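Long-range contacts in allophycocyanin beta-18 subunit apoprotein (Chroococcidiopsis thermalis PCC 7203, PDB 6HRK), which binds biliverdin IX alpha and serves as a far-red fluorescent protein, engineered from an allophycocyanin subunit of the phycobilisome family: residues 7-11 against 67-71; 75-81 against 129-134. The protein carries 18 engineered substitutions. One frame throughout, in Å; residues are numbered along the deposited sequence.

Contact 1. Residues 7-11 against 67-71; sequences RVQVA and IVAGG. Engineered in segment 67-71: Gly71 (natural residue Asp).
Arg7 of the N-terminal helix 4-16 reaches across to the last turn of helix 46-69 and donates from NH1 to the backbone carbonyl of Ile67, with NH1 2.7 Å from Ile67 O. The N-H...O angle is 159°, the oxygen lies nearly in the guanidinium plane, and NH1 sits in the carbonyl plane on a lone pair. CG stands anti to the carbonyl carbon, beside the backbone N (chi1 -72°), and the chain runs extended from there to NE; the final torsion then swings the guanidinium out of that line. Its aliphatic part consequently passes alongside the acceptor, CD coming 3.3 Å from Ile67 O, while CG and NH1 both rest near the Ile67 CG2 methyl. The carbonyl carbon of Gly70 lies over one guanidinium face. Gly70 is the first residue to leave the helix, with a positive phi at which a side chain would collide with the preceding carbonyl oxygen, so glycine suits it; the engineered Gly71 follows.

Apolar contacts flank the bond. Val68 CG2 rests against both the Ala11 CB methyl, 3.3 Å away, and the backbone O of Arg7. Farther in, Val10 CG1 meets Ile67 CD1 at 4.3 Å. Phe122 touches the side chains of both Arg7 and Ile67 from a neighbouring loop. A leucine in place of Arg7 has no N-H to offer and would probably leave the Ile67 carbonyl without its partner from helix 4-16, and Gly70 without the flat group packed on it.

The contact thus exemplifies a cation set at a helix C-terminus, where carbonyl groups carry the negative end of the helix dipole: the positive guanidinium is probably favoured there electrostatically, beyond the single hydrogen bond, while valine, alanine and isoleucine supply the hydrophobic part.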
ATOM      1  N   ARG A   7       6.896 -11.978  12.205  1.00 42.93           N
ATOM      2  CA  ARG A   7       6.455 -10.586  12.014  1.00 41.90           C
ATOM      3  C   ARG A   7       7.628  -9.613  11.847  1.00 40.94           C
ATOM      4  O   ARG A   7       7.559  -8.684  11.043  1.00 40.25           O
ATOM      5  CB  ARG A   7       5.556 -10.144  13.174  1.00 41.78           C
ATOM      6  CG  ARG A   7       4.186 -10.797  13.131  1.00 41.89           C
ATOM      7  CD  ARG A   7       3.393 -10.609  14.412  1.00 42.15           C
ATOM      8  NE  ARG A   7       2.058 -11.194  14.278  1.00 42.59           N
ATOM      9  CZ  ARG A   7       1.041 -10.661  13.594  1.00 43.12           C
ATOM     10  NH1 ARG A   7       1.162  -9.491  12.963  1.00 43.31           N
ATOM     11  NH2 ARG A   7      -0.122 -11.308  13.541  1.00 43.23           N
ATOM     12  N   VAL A   8       8.689  -9.837  12.619  1.00 40.77           N
ATOM     13  CA  VAL A   8       9.949  -9.099  12.472  1.00 40.45           C
ATOM     14  C   VAL A   8      10.645  -9.462  11.152  1.00 40.93           C
ATOM     15  O   VAL A   8      11.158  -8.579  10.456  1.00 40.87           O
ATOM     16  CB  VAL A   8      10.886  -9.350  13.685  1.00 39.75           C
ATOM     17  CG1 VAL A   8      12.312  -8.894  13.412  1.00 39.58           C
ATOM     18  CG2 VAL A   8      10.343  -8.648  14.923  1.00 39.49           C
ATOM     19  N   GLN A   9      10.666 -10.755  10.824  1.00 41.18           N
ATOM     20  CA  GLN A   9      11.251 -11.242   9.565  1.00 41.71           C
ATOM     21  C   GLN A   9      10.551 -10.673   8.324  1.00 41.75           C
ATOM     22  O   GLN A   9      11.209 -10.381   7.324  1.00 41.91           O
ATOM     23  CB  GLN A   9      11.224 -12.774   9.520  1.00 41.49           C
ATOM     24  N   VAL A  10       9.229 -10.516   8.400  1.00 41.91           N
ATOM     25  CA  VAL A  10       8.438  -9.928   7.311  1.00 41.89           C
ATOM     26  C   VAL A  10       8.803  -8.463   7.075  1.00 41.93           C
ATOM     27  O   VAL A  10       9.064  -8.066   5.941  1.00 42.44           O
ATOM     28  CB  VAL A  10       6.915 -10.055   7.574  1.00 41.62           C
ATOM     29  CG1 VAL A  10       6.105  -9.159   6.636  1.00 41.40           C
ATOM     30  CG2 VAL A  10       6.470 -11.508   7.436  1.00 41.71           C
ATOM     31  N   ALA A  11       8.798  -7.665   8.141  1.00 42.10           N
ATOM     32  CA  ALA A  11       9.128  -6.237   8.041  1.00 41.87           C
ATOM     33  C   ALA A  11      10.571  -5.999   7.592  1.00 41.79           C
ATOM     34  O   ALA A  11      10.864  -4.972   6.977  1.00 41.87           O
ATOM     35  CB  ALA A  11       8.855  -5.525   9.357  1.00 41.31           C
ATOM     36  N   ILE A  67       2.007  -4.983  11.040  1.00 34.87           N
ATOM     37  CA  ILE A  67       2.356  -6.409  11.168  1.00 35.19           C
ATOM     38  C   ILE A  67       3.319  -6.639  12.340  1.00 35.17           C
ATOM     39  O   ILE A  67       3.157  -7.605  13.081  1.00 35.97           O
ATOM     40  CB  ILE A  67       2.955  -6.982   9.856  1.00 35.41           C
ATOM     41  CG1 ILE A  67       1.907  -6.967   8.734  1.00 35.57           C
ATOM     42  CG2 ILE A  67       3.461  -8.412  10.049  1.00 35.58           C
ATOM     43  CD1 ILE A  67       2.499  -6.935   7.338  1.00 35.53           C
ATOM     44  N   VAL A  68       4.312  -5.763  12.496  1.00 35.23           N
ATOM     45  CA  VAL A  68       5.260  -5.841  13.621  1.00 35.02           C
ATOM     46  C   VAL A  68       4.571  -5.567  14.959  1.00 34.68           C
ATOM     47  O   VAL A  68       4.848  -6.245  15.948  1.00 34.66           O
ATOM     48  CB  VAL A  68       6.461  -4.880  13.426  1.00 35.10           C
ATOM     49  CG1 VAL A  68       7.310  -4.756  14.692  1.00 35.42           C
ATOM     50  CG2 VAL A  68       7.328  -5.359  12.271  1.00 34.70           C
ATOM     51  N   ALA A  69       3.674  -4.582  14.980  1.00 34.65           N
ATOM     52  CA  ALA A  69       2.977  -4.185  16.207  1.00 34.47           C
ATOM     53  C   ALA A  69       1.971  -5.221  16.730  1.00 34.52           C
ATOM     54  O   ALA A  69       1.592  -5.163  17.900  1.00 34.17           O
ATOM     55  CB  ALA A  69       2.287  -2.844  16.008  1.00 34.44           C
ATOM     56  N   GLY A  70       1.537  -6.147  15.869  1.00 34.49           N
ATOM     57  CA  GLY A  70       0.589  -7.200  16.242  1.00 34.88           C
ATOM     58  C   GLY A  70      -0.711  -7.193  15.451  1.00 35.30           C
ATOM     59  O   GLY A  70      -1.463  -8.171  15.492  1.00 36.18           O
ATOM     60  N   GLY A  71      -0.987  -6.100  14.739  1.00 35.18           N
ATOM     61  CA  GLY A  71      -2.203  -5.986  13.934  1.00 35.13           C
ATOM     62  C   GLY A  71      -2.521  -4.563  13.523  1.00 35.14           C
ATOM     63  O   GLY A  71      -1.813  -3.624  13.894  1.00 35.44           O
TER

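Contact 2. Residues 75-81 against 129-134; sequences LDERMLA and YIARVI. Engineered in segment 75-81: Met79 (natural residue Leu). Engineered in segment 129-134: Ile130 (natural residue Val), Ala131 (natural residue Val), Val133 (natural residue Glu).
Leu80 and Ile130 meet at the apolar centre of a helix pair within the globin-like fold of the phycobiliproteins, where helix 77-90 packs on helix 125-134. The axes of the segments 77-81 and 129-134 come within 9.6 Å and cross at -55°. Leu80 CD1 touches CG1 of the engineered Ile130 at 3.9 Å, the two side chains lying roughly at right angles. Leu75, in the turn ahead of the helix, adds its CD1, which rests 3.7 Å from Ile130 CD1. Phe59, Met62 and Cys63 of helix 46-69 cover Ile130 further, and the Leu80 side chain is about 6 Å from the bound biliverdin, so this packing borders the chromophore region.

Outward from this centre, Val133, another engineered residue, places CG1 4.0 Å from Leu80 CB and also near the backbone N of Ala81. Its other methyl, CG2, lies over one face of the Tyr129 ring, offset toward the rim. Leu75 CD1 comes to the edge of that same ring.

At the polar border the ring axis of Tyr129, set by CG anti to the backbone N, runs toward helix 77-90 and delivers the hydroxyl to Glu77. The Glu77 side chain crosses it at about a right angle, with carboxylate and ring planes 36° apart. Tyr129 OH donates to Glu77 OE1 over 2.7 Å, meeting that oxygen on its anti side, 19° out of the carboxylate plane.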
ATOM      1  N   LEU A  75      -3.245   1.281  13.810  1.00 40.57           N
ATOM      2  CA  LEU A  75      -3.547   2.342  12.842  1.00 41.10           C
ATOM      3  C   LEU A  75      -4.821   3.092  13.233  1.00 41.54           C
ATOM      4  O   LEU A  75      -5.830   2.474  13.571  1.00 42.07           O
ATOM      5  CB  LEU A  75      -3.702   1.760  11.431  1.00 41.10           C
ATOM      6  CG  LEU A  75      -2.483   1.032  10.848  1.00 40.76           C
ATOM      7  CD1 LEU A  75      -2.887   0.156   9.673  1.00 40.71           C
ATOM      8  CD2 LEU A  75      -1.400   2.017  10.437  1.00 40.54           C
ATOM      9  N   ASP A  76      -4.764   4.421  13.178  1.00 42.69           N
ATOM     10  CA  ASP A  76      -5.882   5.274  13.575  1.00 43.56           C
ATOM     11  C   ASP A  76      -6.913   5.330  12.445  1.00 44.31           C
ATOM     12  O   ASP A  76      -6.600   5.776  11.337  1.00 44.33           O
ATOM     13  CB  ASP A  76      -5.374   6.684  13.913  1.00 43.93           C
ATOM     14  CG  ASP A  76      -6.408   7.538  14.637  1.00 44.38           C
ATOM     15  OD1 ASP A  76      -7.237   6.991  15.396  1.00 45.19           O
ATOM     16  OD2 ASP A  76      -6.375   8.774  14.460  1.00 44.94           O
ATOM     17  N   GLU A  77      -8.134   4.870  12.729  1.00 43.81           N
ATOM     18  CA  GLU A  77      -9.207   4.811  11.728  1.00 43.29           C
ATOM     19  C   GLU A  77      -9.703   6.200  11.309  1.00 42.70           C
ATOM     20  O   GLU A  77     -10.129   6.382  10.168  1.00 43.26           O
ATOM     21  CB  GLU A  77     -10.379   3.956  12.239  1.00 43.85           C
ATOM     22  CG  GLU A  77     -11.451   3.661  11.195  1.00 44.65           C
ATOM     23  CD  GLU A  77     -12.406   2.557  11.617  1.00 45.33           C
ATOM     24  OE1 GLU A  77     -12.027   1.372  11.511  1.00 46.10           O
ATOM     25  OE2 GLU A  77     -13.541   2.872  12.038  1.00 45.08           O
ATOM     26  N   ARG A  78      -9.656   7.167  12.228  1.00 42.04           N
ATOM     27  CA  ARG A  78      -9.994   8.563  11.914  1.00 40.98           C
ATOM     28  C   ARG A  78      -8.986   9.197  10.957  1.00 40.04           C
ATOM     29  O   ARG A  78      -9.368   9.970  10.079  1.00 39.97           O
ATOM     30  CB  ARG A  78     -10.076   9.401  13.194  1.00 41.50           C
ATOM     31  N   MET A  79      -7.708   8.866  11.136  1.00 39.35           N
ATOM     32  CA  MET A  79      -6.633   9.372  10.277  1.00 39.06           C
ATOM     33  C   MET A  79      -6.743   8.823   8.853  1.00 38.35           C
ATOM     34  O   MET A  79      -6.564   9.567   7.883  1.00 38.13           O
ATOM     35  CB  MET A  79      -5.263   9.011  10.865  1.00 39.63           C
ATOM     36  CG  MET A  79      -4.098   9.787  10.269  1.00 39.71           C
ATOM     37  SD  MET A  79      -2.521   8.940  10.468  1.00 40.01           S
ATOM     38  CE  MET A  79      -2.463   8.749  12.249  1.00 40.41           C
ATOM     39  N   LEU A  80      -7.030   7.525   8.739  1.00 37.42           N
ATOM     40  CA  LEU A  80      -7.241   6.878   7.438  1.00 36.55           C
ATOM     41  C   LEU A  80      -8.527   7.363   6.768  1.00 35.65           C
ATOM     42  O   LEU A  80      -8.559   7.545   5.550  1.00 35.31           O
ATOM     43  CB  LEU A  80      -7.262   5.352   7.580  1.00 36.28           C
ATOM     44  CG  LEU A  80      -5.982   4.690   8.097  1.00 36.18           C
ATOM     45  CD1 LEU A  80      -6.227   3.208   8.329  1.00 36.46           C
ATOM     46  CD2 LEU A  80      -4.808   4.903   7.149  1.00 36.29           C
ATOM     47  N   ALA A  81      -9.574   7.567   7.569  1.00 34.93           N
ATOM     48  CA  ALA A  81     -10.821   8.189   7.095  1.00 34.52           C
ATOM     49  C   ALA A  81     -10.654   9.677   6.757  1.00 34.00           C
ATOM     50  O   ALA A  81     -11.418  10.222   5.962  1.00 33.79           O
ATOM     51  CB  ALA A  81     -11.931   8.006   8.121  1.00 34.65           C
ATOM     52  N   TYR A 129      -7.162  -3.820   5.478  1.00 32.76           N
ATOM     53  CA  TYR A 129      -7.802  -2.877   6.399  1.00 33.55           C
ATOM     54  C   TYR A 129      -7.751  -1.450   5.856  1.00 33.84           C
ATOM     55  O   TYR A 129      -8.782  -0.777   5.772  1.00 34.73           O
ATOM     56  CB  TYR A 129      -7.153  -2.934   7.786  1.00 33.69           C
ATOM     57  CG  TYR A 129      -7.756  -1.956   8.772  1.00 34.00           C
ATOM     58  CD1 TYR A 129      -9.067  -2.108   9.218  1.00 34.04           C
ATOM     59  CD2 TYR A 129      -7.022  -0.869   9.247  1.00 34.28           C
ATOM     60  CE1 TYR A 129      -9.627  -1.211  10.117  1.00 34.43           C
ATOM     61  CE2 TYR A 129      -7.571   0.032  10.148  1.00 34.47           C
ATOM     62  CZ  TYR A 129      -8.873  -0.142  10.579  1.00 34.57           C
ATOM     63  OH  TYR A 129      -9.419   0.751  11.470  1.00 35.00           O
ATOM     64  N   ILE A 130      -6.551  -1.001   5.492  1.00 33.74           N
ATOM     65  CA  ILE A 130      -6.355   0.334   4.909  1.00 33.75           C
ATOM     66  C   ILE A 130      -7.119   0.463   3.583  1.00 34.00           C
ATOM     67  O   ILE A 130      -7.733   1.499   3.327  1.00 34.09           O
ATOM     68  CB  ILE A 130      -4.848   0.670   4.725  1.00 33.83           C
ATOM     69  CG1 ILE A 130      -4.162   0.805   6.095  1.00 33.91           C
ATOM     70  CG2 ILE A 130      -4.658   1.965   3.937  1.00 33.38           C
ATOM     71  CD1 ILE A 130      -2.648   0.805   6.041  1.00 34.07           C
ATOM     72  N   ALA A 131      -7.091  -0.588   2.762  1.00 34.41           N
ATOM     73  CA  ALA A 131      -7.874  -0.632   1.519  1.00 34.88           C
ATOM     74  C   ALA A 131      -9.387  -0.545   1.761  1.00 35.03           C
ATOM     75  O   ALA A 131     -10.099   0.108   0.993  1.00 36.10           O
ATOM     76  CB  ALA A 131      -7.545  -1.888   0.726  1.00 35.07           C
ATOM     77  N   ARG A 132      -9.865  -1.199   2.819  1.00 34.47           N
ATOM     78  CA  ARG A 132     -11.285  -1.173   3.187  1.00 35.00           C
ATOM     79  C   ARG A 132     -11.761   0.205   3.640  1.00 35.22           C
ATOM     80  O   ARG A 132     -12.814   0.667   3.206  1.00 35.11           O
ATOM     81  CB  ARG A 132     -11.578  -2.201   4.287  1.00 34.83           C
ATOM     82  N   VAL A 133     -10.981   0.853   4.503  1.00 36.16           N
ATOM     83  CA  VAL A 133     -11.337   2.174   5.039  1.00 36.82           C
ATOM     84  C   VAL A 133     -11.145   3.285   3.988  1.00 37.22           C
ATOM     85  O   VAL A 133     -11.856   4.285   4.020  1.00 36.29           O
ATOM     86  CB  VAL A 133     -10.566   2.483   6.349  1.00 36.89           C
ATOM     87  CG1 VAL A 133     -10.894   3.879   6.875  1.00 36.86           C
ATOM     88  CG2 VAL A 133     -10.896   1.440   7.413  1.00 37.14           C
ATOM     89  N   ILE A 134     -10.200   3.105   3.063  1.00 38.65           N
ATOM     90  CA  ILE A 134     -10.012   4.045   1.941  1.00 39.97           C
ATOM     91  C   ILE A 134     -11.202   4.014   0.974  1.00 41.63           C
ATOM     92  O   ILE A 134     -11.662   5.070   0.534  1.00 42.55           O
ATOM     93  CB  ILE A 134      -8.664   3.788   1.195  1.00 39.72           C
ATOM     94  CG1 ILE A 134      -7.487   4.332   2.022  1.00 39.72           C
ATOM     95  CG2 ILE A 134      -8.640   4.397  -0.208  1.00 39.68           C
ATOM     96  CD1 ILE A 134      -7.307   5.838   1.992  1.00 39.82           C
TER

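From the N terminus the chain runs through helix 4-16, turns into helix 18-32 and then follows the long helix 46-69, whose C-terminal end returns to the start: contact 1 closes this mostly helical loop of 55 residues. After the glycine turn, contact 2 opens almost at once at residue 75. Helices 77-90 and 94-115 follow before helix 125-134 comes back to close a second loop of 47 residues. The two loops are in series, neither nesting nor crossing, and the contact centres lie 18 Å apart. Contact 1 ties the N-terminal helix to helix 46-69, and contact 2 ties helix 125-134 to helix 77-90.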